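Long-range contacts in penicillin-binding protein 2B (Streptococcus pneumoniae, PDB 2WAE), which probably acts as a transpeptidase that forms peptide cross-links between neighbouring glycan strands of the cell wall peptidoglycan, as part of the elongation machinery, and binds penicillin: residues V282-L287 against E297-G302; V79-R84 against S216-W221; R84-T89 against H290-S295. All blocks are in the same frame, centred on the assembly; numbering follows the deposited sequence. Where two conformers were deposited one is given.

Contact 1 (V282-L287 against E297-G302); sequences VKEIHL and ENIEEG. Unlike the reference sequence in segment 297-302: Glu297 (reference Asp), Asn298 (reference Thr). With ZN (zinc ion), chain B.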
ATOM      1  N   VAL A 282      -7.715   0.781  31.603  1.00 12.30           N
ATOM      2  CA  VAL A 282      -9.161   0.707  31.734  1.00 14.10           C
ATOM      3  C   VAL A 282      -9.563   0.895  33.190  1.00 16.62           C
ATOM      4  O   VAL A 282      -8.882   0.415  34.099  1.00 17.28           O
ATOM      5  CB  VAL A 282      -9.736  -0.625  31.204  1.00 13.62           C
ATOM      6  CG1 VAL A 282     -11.257  -0.653  31.346  1.00  9.86           C
ATOM      7  CG2 VAL A 282      -9.343  -0.828  29.752  1.00 12.46           C
ATOM      8  N   LYS A 283     -10.662   1.618  33.394  1.00 18.58           N
ATOM      9  CA  LYS A 283     -11.221   1.867  34.717  1.00 19.28           C
ATOM     10  C   LYS A 283     -12.690   1.494  34.695  1.00 20.72           C
ATOM     11  O   LYS A 283     -13.371   1.721  33.697  1.00 20.51           O
ATOM     12  CB  LYS A 283     -11.102   3.344  35.076  1.00 18.27           C
ATOM     13  CG  LYS A 283      -9.695   3.785  35.405  1.00 21.38           C
ATOM     14  CD  LYS A 283      -9.639   5.300  35.576  1.00 30.55           C
ATOM     15  CE  LYS A 283      -8.296   5.748  36.152  1.00 36.71           C
ATOM     16  NZ  LYS A 283      -7.131   5.374  35.290  1.00 36.34           N
ATOM     17  N   GLU A 284     -13.170   0.913  35.790  1.00 22.84           N
ATOM     18  CA  GLU A 284     -14.602   0.707  35.967  1.00 24.89           C
ATOM     19  C   GLU A 284     -15.160   1.713  36.960  1.00 25.08           C
ATOM     20  O   GLU A 284     -14.505   2.083  37.937  1.00 24.98           O
ATOM     21  CB  GLU A 284     -14.928  -0.722  36.415  1.00 25.34           C
ATOM     22  CG  GLU A 284     -15.360  -1.649  35.278  1.00 29.60           C
ATOM     23  CD  GLU A 284     -15.695  -3.059  35.745  1.00 33.12           C
ATOM     24  OE1 GLU A 284     -15.949  -3.243  36.958  1.00 34.36           O
ATOM     25  OE2 GLU A 284     -15.705  -3.984  34.900  1.00 32.72           O
ATOM     26  N   ILE A 285     -16.373   2.170  36.681  1.00 26.31           N
ATOM     27  CA  ILE A 285     -17.122   2.973  37.635  1.00 27.11           C
ATOM     28  C   ILE A 285     -18.465   2.268  37.837  1.00 27.78           C
ATOM     29  O   ILE A 285     -19.077   1.810  36.869  1.00 27.32           O
ATOM     30  CB  ILE A 285     -17.307   4.428  37.120  1.00 26.73           C
ATOM     31  CG1 ILE A 285     -15.965   5.162  37.028  1.00 25.29           C
ATOM     32  CG2 ILE A 285     -18.222   5.215  38.034  1.00 27.02           C
ATOM     33  CD1 ILE A 285     -15.190   4.922  35.752  1.00 18.30           C
ATOM     34  N   HIS A 286     -18.904   2.128  39.087  1.00 29.17           N
ATOM     35  CA  HIS A 286     -20.229   1.584  39.369  0.50 29.66           C
ATOM     36  C   HIS A 286     -21.144   2.609  40.019  1.00 29.92           C
ATOM     37  O   HIS A 286     -20.684   3.479  40.760  1.00 29.72           O
ATOM     38  CB  HIS A 286     -20.152   0.299  40.193  0.50 29.57           C
ATOM     39  CG  HIS A 286     -19.695  -0.884  39.399  0.50 31.29           C
ATOM     40  ND1 HIS A 286     -20.386  -1.349  38.302  0.50 32.89           N
ATOM     41  CD2 HIS A 286     -18.610  -1.682  39.528  0.50 32.66           C
ATOM     42  CE1 HIS A 286     -19.750  -2.389  37.793  0.50 33.45           C
ATOM     43  NE2 HIS A 286     -18.670  -2.612  38.518  0.50 33.62           N
ATOM     44  N   LEU A 287     -22.435   2.484  39.729  1.00 31.05           N
ATOM     45  CA  LEU A 287     -23.435   3.484  40.077  1.00 31.72           C
ATOM     46  C   LEU A 287     -24.449   2.975  41.103  1.00 32.33           C
ATOM     47  O   LEU A 287     -24.734   1.780  41.165  1.00 32.61           O
ATOM     48  CB  LEU A 287     -24.134   3.949  38.794  1.00 31.70           C
ATOM     49  CG  LEU A 287     -23.253   3.983  37.535  1.00 30.67           C
ATOM     50  CD1 LEU A 287     -24.057   4.099  36.244  1.00 28.99           C
ATOM     51  CD2 LEU A 287     -22.215   5.089  37.613  1.00 31.48           C
ATOM     52  N   GLU A 297     -12.712   2.211  40.311  1.00 42.56           N
ATOM     53  CA  GLU A 297     -11.777   1.081  40.348  1.00 42.03           C
ATOM     54  C   GLU A 297     -11.087   0.800  39.008  1.00 41.71           C
ATOM     55  O   GLU A 297     -11.642   1.059  37.932  1.00 42.04           O
ATOM     56  CB  GLU A 297     -12.458  -0.186  40.875  1.00 42.31           C
ATOM     57  CG  GLU A 297     -13.235  -0.970  39.825  1.00 42.79           C
ATOM     58  CD  GLU A 297     -14.229  -1.939  40.439  1.00 43.57           C
ATOM     59  OE1 GLU A 297     -14.502  -1.823  41.655  1.00 41.83           O
ATOM     60  OE2 GLU A 297     -14.740  -2.810  39.702  1.00 42.97           O
ATOM     61  N   ASN A 298      -9.871   0.263  39.082  1.00 39.87           N
ATOM     62  CA  ASN A 298      -9.032   0.067  37.903  1.00 37.34           C
ATOM     63  C   ASN A 298      -8.994  -1.371  37.434  1.00 36.39           C
ATOM     64  O   ASN A 298      -8.972  -2.299  38.237  1.00 36.14           O
ATOM     65  CB  ASN A 298      -7.605   0.543  38.163  1.00 36.54           C
ATOM     66  CG  ASN A 298      -7.488   2.049  38.144  1.00 35.43           C
ATOM     67  OD1 ASN A 298      -8.318   2.759  38.715  1.00 33.32           O
ATOM     68  ND2 ASN A 298      -6.454   2.549  37.475  1.00 33.88           N
ATOM     69  N   ILE A 299      -8.981  -1.550  36.122  1.00 35.22           N
ATOM     70  CA  ILE A 299      -8.965  -2.888  35.566  1.00 35.70           C
ATOM     71  C   ILE A 299      -7.601  -3.158  34.952  1.00 36.14           C
ATOM     72  O   ILE A 299      -6.900  -4.079  35.364  1.00 36.73           O
ATOM     73  CB  ILE A 299     -10.077  -3.086  34.519  1.00 35.46           C
ATOM     74  CG1 ILE A 299     -11.448  -2.818  35.148  1.00 35.43           C
ATOM     75  CG2 ILE A 299     -10.022  -4.490  33.942  1.00 35.21           C
ATOM     76  CD1 ILE A 299     -12.609  -2.910  34.176  1.00 35.32           C
ATOM     77  N   GLU A 300      -7.222  -2.328  33.988  1.00 36.65           N
ATOM     78  CA  GLU A 300      -6.020  -2.575  33.206  1.00 37.10           C
ATOM     79  C   GLU A 300      -5.136  -1.348  33.032  1.00 35.94           C
ATOM     80  O   GLU A 300      -5.618  -0.254  32.752  1.00 34.71           O
ATOM     81  CB  GLU A 300      -6.395  -3.151  31.842  1.00 38.26           C
ATOM     82  CG  GLU A 300      -7.100  -4.503  31.916  1.00 42.60           C
ATOM     83  CD  GLU A 300      -7.353  -5.104  30.542  1.00 46.74           C
ATOM     84  OE1 GLU A 300      -7.343  -4.339  29.554  1.00 48.90           O
ATOM     85  OE2 GLU A 300      -7.558  -6.337  30.452  1.00 47.73           O
ATOM     86  N   GLU A 301      -3.832  -1.554  33.190  1.00 35.89           N
ATOM     87  CA  GLU A 301      -2.834  -0.498  33.057  1.00 35.97           C
ATOM     88  C   GLU A 301      -2.320  -0.417  31.619  1.00 34.26           C
ATOM     89  O   GLU A 301      -2.019  -1.436  30.995  1.00 33.35           O
ATOM     90  CB  GLU A 301      -1.689  -0.787  34.025  1.00 37.72           C
ATOM     91  CG  GLU A 301      -0.529   0.198  34.021  1.00 43.69           C
ATOM     92  CD  GLU A 301       0.557  -0.216  35.015  1.00 51.25           C
ATOM     93  OE1 GLU A 301       1.107  -1.335  34.877  1.00 51.80           O
ATOM     94  OE2 GLU A 301       0.858   0.567  35.945  1.00 51.00           O
ATOM     95  N   GLY A 302      -2.225   0.805  31.100  1.00 32.81           N
ATOM     96  CA  GLY A 302      -1.959   1.024  29.679  1.00 31.52           C
ATOM     97  C   GLY A 302      -0.494   0.954  29.296  1.00 30.50           C
ATOM     98  O   GLY A 302       0.372   1.235  30.120  1.00 32.30           O
TER
HETATM   99 ZN    ZN B1680     -16.322  -4.076  38.927  0.50 73.32          ZN
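Glu297 turns its CG between its own backbone N and carbonyl carbon (chi1 83°), and Glu284 opposite it keeps chi1 at -98°, off a staggered value. Both chains run extended beyond CG, which brings their carboxylates side by side to one zinc ion. The two residues face each other in a beta hairpin, strand 282-287 against strand 293-300, at the protein surface. Each acid binds through a single oxygen: Glu284 OE1 is 2.2 Å from the zinc, and so is Glu297 OE2. Those two oxygens are 3.0 Å apart, Glu284 OE1 to Glu297 OE2, and the shared cation probably offsets their repulsion. The carboxylate planes are 29° apart.

His286, two residues along from Glu284, is the third zinc ligand from this chain. The zinc lies at the edge of its ring, in the ring plane. His286 NE2 is 2.8 Å from the zinc, a long bond whose exact length is doubtful because the side chain was modelled in two conformers. ND1 of His286 is hydrogen-bonded to Ser50 O of strand 50-55, a bond that would favour this ring orientation.

Glu284 and Glu297 form a hydrogen-bonded pair, with Glu284 N donating to Glu297 O; the return bond is weak. On the other sheet face Lys283 and Asn298 lie alongside each other. Next comes a classic beta bulge, where Ile299 and Glu300 both face Val282. Val282 O accepts twice, from Ile299 N at 2.8 Å and from Glu300 N at 3.2 Å. Both donors reach it from the same face of its carbonyl plane. Ile299 then packs back along the hairpin. Ile299 CD1 is 3.9 Å from Val282 CG1 and sits tightly against Glu284 CG, at 3.2 Å.

Contact 2 (V79-R84 against S216-W221); sequences VVSFTR and SISTSW
Antiparallel beta pairing joins Val79 with Ser218 and Ser81 with Ser216, at one edge of a three-stranded sheet in the dimerisation domain of the penicillin-binding protein. Strand 72-83 is the middle strand and strand 215-225 is the outer one. Both of these are hydrogen-bonded pairs, each closed by two backbone bonds. Val79 N donates to Ser218 O at 2.9 Å, and Ser218 N returns a bond to Val79 O at 3.0 Å. Ser81 N meets Ser216 O at 2.7 Å, and Ser216 N meets Ser81 O at 2.9 Å. All four are close to straight at the hydrogen.

Between them, Val80 and Ile217 form a non-hydrogen-bonded pair. Ile217 CA makes a CA-H...O contact with Val79 O, 3.5 Å away.

The face with Val79 and Ser81 also carries a side-chain link. Ser218 sets OG between its backbone N and carbonyl carbon (chi1 70°), while Ser81 OG is beside its own N (chi1 -72°). The hydroxyls then meet diagonally across the strands, with Ser81 OG 2.5 Å from Ser218 OG. Either may donate; the spacing is short, and its exact value is doubtful. Further along this face Val79 CG2 rests on Ser220 CB, 3.6 Å away.

The opposite face, with Val80 and Ile217, is apolar and covered by helices. Ile217 packs on Val202 and Ile205 of helix 199-208, and Val80 on Ile205 and on Leu100 of helix 90-100. On its other edge strand 72-83 pairs with strand 189-191, through backbone bonds such as Phe82 with Gly190.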
ATOM      1  N   VAL A  79      -1.731  18.270  27.034  1.00  9.75           N
ATOM      2  CA  VAL A  79      -3.027  18.740  26.573  1.00  7.88           C
ATOM      3  C   VAL A  79      -4.024  18.937  27.706  1.00  7.18           C
ATOM      4  O   VAL A  79      -3.920  18.313  28.759  1.00  6.44           O
ATOM      5  CB  VAL A  79      -3.649  17.734  25.596  1.00  8.15           C
ATOM      6  CG1 VAL A  79      -4.899  18.330  24.988  1.00 11.52           C
ATOM      7  CG2 VAL A  79      -2.662  17.382  24.497  1.00  8.50           C
ATOM      8  N   VAL A  80      -5.017  19.790  27.483  1.00  7.29           N
ATOM      9  CA  VAL A  80      -6.120  19.889  28.431  1.00  7.68           C
ATOM     10  C   VAL A  80      -6.992  18.646  28.313  1.00  8.11           C
ATOM     11  O   VAL A  80      -7.368  18.264  27.210  1.00  7.11           O
ATOM     12  CB  VAL A  80      -7.015  21.106  28.144  1.00  7.36           C
ATOM     13  CG1 VAL A  80      -8.073  21.225  29.220  1.00  5.77           C
ATOM     14  CG2 VAL A  80      -6.180  22.369  28.064  1.00  5.84           C
ATOM     15  N   SER A  81      -7.319  18.035  29.446  1.00  8.40           N
ATOM     16  CA  SER A  81      -8.253  16.929  29.487  1.00  9.10           C
ATOM     17  C   SER A  81      -9.496  17.328  30.261  1.00  9.34           C
ATOM     18  O   SER A  81      -9.428  18.184  31.139  1.00  9.86           O
ATOM     19  CB  SER A  81      -7.598  15.736  30.169  1.00  9.42           C
ATOM     20  OG  SER A  81      -6.626  15.183  29.302  1.00 17.71           O
ATOM     21  N   PHE A  82     -10.624  16.699  29.938  1.00  9.62           N
ATOM     22  CA  PHE A  82     -11.874  16.905  30.661  1.00  8.11           C
ATOM     23  C   PHE A  82     -12.533  15.584  31.054  1.00  8.31           C
ATOM     24  O   PHE A  82     -12.685  14.693  30.215  1.00  9.08           O
ATOM     25  CB  PHE A  82     -12.846  17.728  29.815  1.00  7.32           C
ATOM     26  CG  PHE A  82     -14.147  18.007  30.506  1.00  6.76           C
ATOM     27  CD1 PHE A  82     -14.169  18.619  31.754  1.00  9.87           C
ATOM     28  CD2 PHE A  82     -15.345  17.644  29.918  1.00  2.49           C
ATOM     29  CE1 PHE A  82     -15.364  18.877  32.400  1.00  9.75           C
ATOM     30  CE2 PHE A  82     -16.546  17.891  30.559  1.00  6.25           C
ATOM     31  CZ  PHE A  82     -16.560  18.509  31.800  1.00  6.75           C
ATOM     32  N   THR A  83     -12.938  15.485  32.316  1.00  6.73           N
ATOM     33  CA  THR A  83     -13.615  14.311  32.845  1.00  6.48           C
ATOM     34  C   THR A  83     -15.066  14.668  33.180  1.00  5.98           C
ATOM     35  O   THR A  83     -15.326  15.485  34.062  1.00  5.97           O
ATOM     36  CB  THR A  83     -12.909  13.808  34.130  1.00  8.00           C
ATOM     37  OG1 THR A  83     -11.570  13.400  33.819  1.00  8.80           O
ATOM     38  CG2 THR A  83     -13.663  12.632  34.763  1.00  7.18           C
ATOM     39  N   ARG A  84     -16.009  14.036  32.495  1.00  5.06           N
ATOM     40  CA  ARG A  84     -17.409  14.407  32.629  1.00  5.79           C
ATOM     41  C   ARG A  84     -18.176  13.623  33.696  1.00  7.10           C
ATOM     42  O   ARG A  84     -17.950  12.431  33.888  1.00  8.02           O
ATOM     43  CB  ARG A  84     -18.106  14.298  31.274  1.00  4.94           C
ATOM     44  CG  ARG A  84     -19.503  14.880  31.268  1.00  4.89           C
ATOM     45  CD  ARG A  84     -20.136  14.701  29.910  1.00  6.52           C
ATOM     46  NE  ARG A  84     -21.441  15.348  29.822  1.00  2.00           N
ATOM     47  CZ  ARG A  84     -22.023  15.642  28.667  1.00  2.00           C
ATOM     48  NH1 ARG A  84     -21.403  15.341  27.535  1.00  2.00           N
ATOM     49  NH2 ARG A  84     -23.205  16.237  28.644  1.00  2.00           N
ATOM     50  N   SER A 216      -8.229  18.968  33.698  1.00  4.53           N
ATOM     51  CA  SER A 216      -6.908  18.554  34.144  1.00  4.46           C
ATOM     52  C   SER A 216      -5.947  18.596  32.959  1.00  3.97           C
ATOM     53  O   SER A 216      -6.348  18.870  31.826  1.00  2.03           O
ATOM     54  CB  SER A 216      -6.961  17.153  34.765  1.00  5.13           C
ATOM     55  OG  SER A 216      -7.440  16.191  33.832  1.00  9.90           O
ATOM     56  N   ILE A 217      -4.676  18.332  33.234  1.00  4.70           N
ATOM     57  CA  ILE A 217      -3.650  18.308  32.206  1.00  4.33           C
ATOM     58  C   ILE A 217      -3.108  16.893  32.085  1.00  7.46           C
ATOM     59  O   ILE A 217      -2.704  16.276  33.081  1.00  7.71           O
ATOM     60  CB  ILE A 217      -2.463  19.220  32.565  1.00  3.10           C
ATOM     61  CG1 ILE A 217      -2.904  20.679  32.681  1.00  2.00           C
ATOM     62  CG2 ILE A 217      -1.366  19.072  31.520  1.00  2.00           C
ATOM     63  CD1 ILE A 217      -3.290  21.304  31.359  1.00  2.00           C
ATOM     64  N   SER A 218      -3.079  16.377  30.865  1.00  7.97           N
ATOM     65  CA  SER A 218      -2.552  15.047  30.670  1.00 11.38           C
ATOM     66  C   SER A 218      -1.568  15.084  29.516  1.00 12.08           C
ATOM     67  O   SER A 218      -1.384  16.127  28.888  1.00 12.84           O
ATOM     68  CB  SER A 218      -3.685  14.045  30.444  1.00 11.06           C
ATOM     69  OG  SER A 218      -4.296  14.251  29.184  1.00 21.23           O
ATOM     70  N   THR A 219      -0.937  13.947  29.251  1.00 13.47           N
ATOM     71  CA  THR A 219       0.134  13.863  28.275  1.00 13.60           C
ATOM     72  C   THR A 219      -0.363  13.142  27.042  1.00 14.70           C
ATOM     73  O   THR A 219      -0.899  12.044  27.143  1.00 17.45           O
ATOM     74  CB  THR A 219       1.327  13.093  28.863  1.00 13.99           C
ATOM     75  OG1 THR A 219       1.998  13.926  29.814  1.00 10.24           O
ATOM     76  CG2 THR A 219       2.304  12.673  27.782  1.00 13.46           C
ATOM     77  N   SER A 220      -0.182  13.761  25.883  1.00 16.55           N
ATOM     78  CA  SER A 220      -0.537  13.152  24.604  1.00 16.80           C
ATOM     79  C   SER A 220       0.695  13.150  23.710  1.00 17.67           C
ATOM     80  O   SER A 220       1.791  13.494  24.149  1.00 17.00           O
ATOM     81  CB  SER A 220      -1.678  13.925  23.943  1.00 16.13           C
ATOM     82  OG  SER A 220      -2.074  13.331  22.724  1.00 17.17           O
ATOM     83  N   TRP A 221       0.504  12.757  22.457  1.00 20.24           N
ATOM     84  CA  TRP A 221       1.614  12.503  21.551  1.00 23.07           C
ATOM     85  C   TRP A 221       1.207  12.979  20.168  1.00 22.71           C
ATOM     86  O   TRP A 221       0.127  12.645  19.695  1.00 22.69           O
ATOM     87  CB  TRP A 221       1.937  10.998  21.531  1.00 23.61           C
ATOM     88  CG  TRP A 221       2.467  10.490  22.854  1.00 31.75           C
ATOM     89  CD1 TRP A 221       3.765  10.545  23.301  1.00 37.35           C
ATOM     90  CD2 TRP A 221       1.711   9.876  23.911  1.00 37.44           C
ATOM     91  NE1 TRP A 221       3.859   9.998  24.563  1.00 38.40           N
ATOM     92  CE2 TRP A 221       2.614   9.579  24.958  1.00 38.18           C
ATOM     93  CE3 TRP A 221       0.360   9.539  24.070  1.00 39.58           C
ATOM     94  CZ2 TRP A 221       2.209   8.963  26.147  1.00 40.25           C
ATOM     95  CZ3 TRP A 221      -0.042   8.928  25.258  1.00 38.23           C
ATOM     96  CH2 TRP A 221       0.881   8.647  26.278  1.00 40.03           C
TER

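Contact 3 (R84-T89 against H290-S295); sequences RSNKMT and HGDMES. Unlike the reference sequence in segment 290-295: His290 (reference Tyr), Asp292 (reference Asn).
Asn86 donates from ND2 to Asp292 OD1 at 2.9 Å, with 152° at the hydrogen; it is the one hydrogen bond between these segments. Asn86 sits in a type I beta turn, Ser85 to Met88, and Asp292 in the loop of the hairpin formed by strands 282-287 and 293-300. The acceptor oxygen lies in the amide plane of Asn86. The bond uses the anti lone pair of OD1, away from the other carboxylate oxygen. Asn86 reaches it with CG between its backbone N and carbonyl carbon (chi1 63°). The amide and carboxylate planes are 34° apart.

Lys87, next in the turn, adds a long salt bridge. Lys87 NZ is 3.9 Å from Asp292 OD1 and about as far from OD2, so the ammonium lies beside the carboxylate as a whole rather than on one oxygen. Asp292 N is in turn hydrogen-bonded to Asp288 OD1, within the hairpin loop. The turn itself is closed by Met88 N to Ser85 O, at 3.2 Å.

The packing is slight and at the surface. Gly291 O is close to Asn86 ND2, at 3.2 Å, but the angle is poor for a bond. Lys87 crosses Asp292 at about a right angle, with Lys87 NZ 3.6 Å from Asp292 CB.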
ATOM      1  N   ARG A  84     -16.009  14.036  32.495  1.00  5.06           N
ATOM      2  CA  ARG A  84     -17.409  14.407  32.629  1.00  5.79           C
ATOM      3  C   ARG A  84     -18.176  13.623  33.696  1.00  7.10           C
ATOM      4  O   ARG A  84     -17.950  12.431  33.888  1.00  8.02           O
ATOM      5  CB  ARG A  84     -18.106  14.298  31.274  1.00  4.94           C
ATOM      6  CG  ARG A  84     -19.503  14.880  31.268  1.00  4.89           C
ATOM      7  CD  ARG A  84     -20.136  14.701  29.910  1.00  6.52           C
ATOM      8  NE  ARG A  84     -21.441  15.348  29.822  1.00  2.00           N
ATOM      9  CZ  ARG A  84     -22.023  15.642  28.667  1.00  2.00           C
ATOM     10  NH1 ARG A  84     -21.403  15.341  27.535  1.00  2.00           N
ATOM     11  NH2 ARG A  84     -23.205  16.237  28.644  1.00  2.00           N
ATOM     12  N   SER A  85     -19.084  14.305  34.391  1.00  7.31           N
ATOM     13  CA  SER A  85     -19.916  13.682  35.408  1.00  7.99           C
ATOM     14  C   SER A  85     -21.347  13.626  34.898  1.00  8.86           C
ATOM     15  O   SER A  85     -21.780  14.505  34.153  1.00  8.89           O
ATOM     16  CB  SER A  85     -19.862  14.502  36.699  1.00  7.48           C
ATOM     17  OG  SER A  85     -20.604  13.898  37.746  1.00  9.92           O
ATOM     18  N   ASN A  86     -22.082  12.594  35.304  1.00  9.87           N
ATOM     19  CA  ASN A  86     -23.490  12.479  34.942  1.00  9.89           C
ATOM     20  C   ASN A  86     -24.298  13.681  35.427  1.00 10.05           C
ATOM     21  O   ASN A  86     -25.399  13.939  34.940  1.00 10.72           O
ATOM     22  CB  ASN A  86     -24.086  11.169  35.467  1.00  9.22           C
ATOM     23  CG  ASN A  86     -24.067  11.077  36.978  1.00  7.89           C
ATOM     24  OD1 ASN A  86     -23.022  11.241  37.610  1.00 10.03           O
ATOM     25  ND2 ASN A  86     -25.227  10.807  37.566  1.00  4.18           N
ATOM     26  N   LYS A  87     -23.717  14.426  36.364  1.00 11.44           N
ATOM     27  CA  LYS A  87     -24.385  15.525  37.058  1.00 10.43           C
ATOM     28  C   LYS A  87     -24.236  16.878  36.363  1.00  9.81           C
ATOM     29  O   LYS A  87     -25.073  17.764  36.532  1.00 10.95           O
ATOM     30  CB  LYS A  87     -23.895  15.607  38.505  1.00 10.02           C
ATOM     31  CG  LYS A  87     -24.235  14.392  39.364  1.00  8.88           C
ATOM     32  CD  LYS A  87     -24.265  14.768  40.844  1.00 12.19           C
ATOM     33  CE  LYS A  87     -24.924  13.715  41.731  1.00 10.38           C
ATOM     34  NZ  LYS A  87     -23.931  12.750  42.289  1.00  8.27           N
ATOM     35  N   MET A  88     -23.180  17.047  35.576  1.00  9.82           N
ATOM     36  CA  MET A  88     -23.004  18.283  34.815  1.00 11.51           C
ATOM     37  C   MET A  88     -24.088  18.540  33.756  1.00 10.99           C
ATOM     38  O   MET A  88     -24.149  17.843  32.744  1.00 10.93           O
ATOM     39  CB  MET A  88     -21.624  18.315  34.154  1.00 11.30           C
ATOM     40  CG  MET A  88     -20.467  18.369  35.137  1.00 17.34           C
ATOM     41  SD  MET A  88     -18.862  18.012  34.383  1.00 21.55           S
ATOM     42  CE  MET A  88     -17.797  18.143  35.823  1.00 17.12           C
ATOM     43  N   THR A  89     -24.925  19.551  33.985  1.00 10.36           N
ATOM     44  CA  THR A  89     -25.909  19.997  33.002  1.00 11.53           C
ATOM     45  C   THR A  89     -25.219  20.758  31.864  1.00 12.21           C
ATOM     46  O   THR A  89     -24.018  21.010  31.930  1.00 12.15           O
ATOM     47  CB  THR A  89     -26.970  20.914  33.645  1.00 11.72           C
ATOM     48  OG1 THR A  89     -26.375  22.174  33.979  1.00 13.39           O
ATOM     49  CG2 THR A  89     -27.560  20.281  34.902  1.00  9.95           C
ATOM     50  N   HIS A 290     -29.434   6.599  41.600  1.00 38.44           N
ATOM     51  CA  HIS A 290     -29.710   7.464  40.459  1.00 38.66           C
ATOM     52  C   HIS A 290     -28.834   7.106  39.264  1.00 37.62           C
ATOM     53  O   HIS A 290     -29.221   7.324  38.117  1.00 37.69           O
ATOM     54  CB  HIS A 290     -29.528   8.934  40.842  1.00 39.01           C
ATOM     55  CG  HIS A 290     -30.392   9.365  41.985  1.00 42.77           C
ATOM     56  ND1 HIS A 290     -31.760   9.491  41.872  1.00 47.65           N
ATOM     57  CD2 HIS A 290     -30.088   9.693  43.263  1.00 47.07           C
ATOM     58  CE1 HIS A 290     -32.264   9.877  43.032  1.00 49.10           C
ATOM     59  NE2 HIS A 290     -31.269  10.007  43.894  1.00 49.38           N
ATOM     60  N   GLY A 291     -27.663   6.537  39.538  1.00 37.10           N
ATOM     61  CA  GLY A 291     -26.655   6.304  38.506  1.00 36.70           C
ATOM     62  C   GLY A 291     -25.448   7.203  38.716  1.00 36.63           C
ATOM     63  O   GLY A 291     -24.780   7.606  37.762  1.00 35.94           O
ATOM     64  N   ASP A 292     -25.175   7.507  39.983  1.00 37.01           N
ATOM     65  CA  ASP A 292     -24.103   8.413  40.387  1.00 37.49           C
ATOM     66  C   ASP A 292     -22.839   7.627  40.754  1.00 37.75           C
ATOM     67  O   ASP A 292     -22.923   6.470  41.163  1.00 37.96           O
ATOM     68  CB  ASP A 292     -24.564   9.257  41.584  1.00 37.54           C
ATOM     69  CG  ASP A 292     -25.959   9.854  41.393  1.00 39.12           C
ATOM     70  OD1 ASP A 292     -26.258  10.336  40.276  1.00 37.68           O
ATOM     71  OD2 ASP A 292     -26.758   9.852  42.362  1.00 37.91           O
ATOM     72  N   MET A 293     -21.674   8.255  40.619  1.00 38.06           N
ATOM     73  CA  MET A 293     -20.394   7.594  40.891  1.00 38.77           C
ATOM     74  C   MET A 293     -20.172   7.182  42.349  1.00 39.56           C
ATOM     75  O   MET A 293     -20.193   8.025  43.244  1.00 39.57           O
ATOM     76  CB  MET A 293     -19.236   8.487  40.448  1.00 38.70           C
ATOM     77  CG  MET A 293     -17.862   7.855  40.620  1.00 38.50           C
ATOM     78  SD  MET A 293     -16.543   8.983  40.140  1.00 37.08           S
ATOM     79  CE  MET A 293     -16.815  10.310  41.319  1.00 35.98           C
ATOM     80  N   GLU A 294     -19.934   5.892  42.579  1.00 40.34           N
ATOM     81  CA  GLU A 294     -19.637   5.375  43.917  1.00 40.68           C
ATOM     82  C   GLU A 294     -18.138   5.379  44.208  1.00 41.16           C
ATOM     83  O   GLU A 294     -17.688   5.949  45.200  1.00 40.73           O
ATOM     84  CB  GLU A 294     -20.197   3.963  44.083  1.00 40.57           C
ATOM     85  CG  GLU A 294     -21.708   3.903  44.251  1.00 41.54           C
ATOM     86  CD  GLU A 294     -22.231   2.479  44.343  1.00 43.18           C
ATOM     87  OE1 GLU A 294     -21.805   1.632  43.527  1.00 41.62           O
ATOM     88  OE2 GLU A 294     -23.071   2.210  45.230  1.00 41.98           O
ATOM     89  N   SER A 295     -17.370   4.736  43.334  1.00 42.05           N
ATOM     90  CA  SER A 295     -15.915   4.724  43.435  1.00 42.33           C
ATOM     91  C   SER A 295     -15.344   4.411  42.058  1.00 42.77           C
ATOM     92  O   SER A 295     -16.050   3.886  41.190  1.00 43.19           O
ATOM     93  CB  SER A 295     -15.461   3.662  44.438  1.00 42.43           C
ATOM     94  OG  SER A 295     -15.926   2.381  44.051  1.00 42.52           O
TER

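Overall arrangement
From the N terminus, strand 72-83 opens contact 2, and the turn after it opens contact 3; the two share Arg84. Contact 2 closes first, when strand 215-225 returns to the sheet. Contact 1 opens later, at strand 282-287. The hairpin loop then closes contact 3, and the end of strand 293-300 closes contact 1. Contact 3 therefore crosses both others, while contacts 2 and 1 follow in series. Contact 3 ties the end of one sheet to the tip of the other. Its neighbours touch it: Met88 SD is 3.5 Å from Phe82 CZ, and Glu294 N is 3.1 Å from His286 O, a probable hydrogen bond.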